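Local structure of S-adenosylmethionine:tRNA ribosyltransferase-isomerase (Thermus thermophilus, 1WDI) at residues A[237-240]-A[241-245]. The protein probably transfers and isomerises the ribose moiety of S-adenosylmethionine onto preQ1-modified tRNA, giving epoxyqueuosine in the queuosine biosynthesis pathway. Numbering follows the deposited sequence.
Sequences EEVA and EAVNR
N244 folds back over the carbonyl of A240, one turn earlier in the same helix. Its CB lies 3.6 Å from A240 O. The first torsion sets CG anti to its own carbonyl carbon (chi1 -62°), which swings the amide toward the preceding turn and brings CG within 3.3 Å of A240 O. At the tip, ND2 comes to 3.0 Å from A240 O, but at an angle too poor for a hydrogen bond; ND2 finds its hydrogen bond elsewhere in the structure, and the carbonyl is instead taken by the backbone N of N244, in a fairly straight bond (3.1 Å, 165° at the hydrogen). The other branch, OD1, accepts a hydrogen bond from V274 N outside the helix. Replacing N244 by alanine would remove the amide, and V274 N would probably lose this acceptor and, with it, its tie to the helix.

The same i to i+4 pattern joins E241 N to E237 O, A242 N to E238 O and V243 N to V239 O. E238 O has a second partner: a water donates to it at 2.9 Å and reaches the extended side chain of E241 through a weak bond to OE1. On the buried side, V243 CG2 sits 3.4 Å from V239 O and in loose apolar contact with V239 CG1.

These contacts run along one stretch of the amphipathic helix 237-248, which follows closely on strand 231-235. A242 packs on E203 and R205 of strand 203-211, A240 touches A276 and V243 meets V293, while E237, E238 and E241 are exposed.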
loop_
_atom_site.group_PDB
_atom_site.type_symbol
_atom_site.label_atom_id
_atom_site.label_comp_id
_atom_site.label_asym_id
_atom_site.label_seq_id
_atom_site.Cartn_x
_atom_site.Cartn_y
_atom_site.Cartn_z
ATOM N N GLU A 237 -13.775 -12.456 -0.026
ATOM C CA GLU A 237 -15.125 -12.589 -0.559
ATOM C C GLU A 237 -16.096 -11.589 0.058
ATOM O O GLU A 237 -16.916 -11.000 -0.646
ATOM C CB GLU A 237 -15.643 -14.004 -0.316
ATOM C CG GLU A 237 -14.778 -15.094 -0.915
ATOM C CD GLU A 237 -15.091 -16.447 -0.321
ATOM O OE1 GLU A 237 -16.198 -16.974 -0.572
ATOM O OE2 GLU A 237 -14.234 -16.978 0.410
ATOM N N GLU A 238 -16.018 -11.408 1.374
ATOM C CA GLU A 238 -16.913 -10.476 2.062
ATOM C C GLU A 238 -16.691 -9.038 1.594
ATOM O O GLU A 238 -17.627 -8.241 1.553
ATOM C CB GLU A 238 -16.708 -10.558 3.584
ATOM C CG GLU A 238 -15.339 -10.091 4.049
ATOM C CD GLU A 238 -15.055 -10.427 5.507
ATOM O OE1 GLU A 238 -15.731 -9.872 6.406
ATOM O OE2 GLU A 238 -14.147 -11.252 5.751
ATOM N N VAL A 239 -15.450 -8.708 1.250
ATOM C CA VAL A 239 -15.125 -7.362 0.784
ATOM C C VAL A 239 -15.675 -7.135 -0.619
ATOM O O VAL A 239 -16.326 -6.123 -0.887
ATOM C CB VAL A 239 -13.593 -7.120 0.784
ATOM C CG1 VAL A 239 -13.273 -5.765 0.165
ATOM C CG2 VAL A 239 -13.066 -7.179 2.211
ATOM N N ALA A 240 -15.420 -8.079 -1.518
ATOM C CA ALA A 240 -15.919 -7.958 -2.883
ATOM C C ALA A 240 -17.436 -7.839 -2.819
ATOM O O ALA A 240 -18.036 -6.995 -3.480
ATOM C CB ALA A 240 -15.525 -9.179 -3.703
ATOM N N GLU A 241 -18.055 -8.685 -2.001
ATOM C CA GLU A 241 -19.506 -8.665 -1.866
ATOM C C GLU A 241 -20.019 -7.335 -1.305
ATOM O O GLU A 241 -21.033 -6.806 -1.770
ATOM C CB GLU A 241 -19.966 -9.833 -0.981
ATOM C CG GLU A 241 -21.460 -9.868 -0.717
ATOM C CD GLU A 241 -21.897 -11.148 -0.036
ATOM O OE1 GLU A 241 -21.134 -11.671 0.802
ATOM O OE2 GLU A 241 -23.011 -11.629 -0.329
ATOM N N ALA A 242 -19.316 -6.791 -0.319
ATOM C CA ALA A 242 -19.724 -5.525 0.295
ATOM C C ALA A 242 -19.593 -4.339 -0.666
ATOM O O ALA A 242 -20.423 -3.427 -0.659
ATOM C CB ALA A 242 -18.899 -5.265 1.556
ATOM N N VAL A 243 -18.551 -4.355 -1.490
ATOM C CA VAL A 243 -18.329 -3.278 -2.450
ATOM C C VAL A 243 -19.388 -3.304 -3.548
ATOM O O VAL A 243 -19.939 -2.264 -3.922
ATOM C CB VAL A 243 -16.920 -3.380 -3.089
ATOM C CG1 VAL A 243 -16.823 -2.477 -4.307
ATOM C CG2 VAL A 243 -15.861 -2.985 -2.062
ATOM N N ASN A 244 -19.685 -4.491 -4.061
ATOM C CA ASN A 244 -20.677 -4.603 -5.119
ATOM C C ASN A 244 -22.084 -4.286 -4.637
ATOM O O ASN A 244 -22.858 -3.648 -5.351
ATOM C CB ASN A 244 -20.616 -5.994 -5.754
ATOM C CG ASN A 244 -19.276 -6.268 -6.398
ATOM O OD1 ASN A 244 -18.662 -5.364 -6.968
ATOM N ND2 ASN A 244 -18.813 -7.513 -6.317
ATOM N N ARG A 245 -22.421 -4.713 -3.424
ATOM C CA ARG A 245 -23.746 -4.418 -2.888
ATOM C C ARG A 245 -23.866 -2.905 -2.661
ATOM O O ARG A 245 -24.904 -2.307 -2.928
ATOM C CB ARG A 245 -23.972 -5.195 -1.578
ATOM C CG ARG A 245 -25.341 -4.994 -0.933
ATOM C CD ARG A 245 -25.699 -6.173 -0.017
ATOM N NE ARG A 245 -24.566 -6.547 0.825
ATOM C CZ ARG A 245 -24.201 -5.904 1.930
ATOM N NH1 ARG A 245 -24.891 -4.852 2.350
ATOM N NH2 ARG A 245 -23.121 -6.292 2.595
HETATM O O HOH W 1 -20.281 -8.812 2.589
#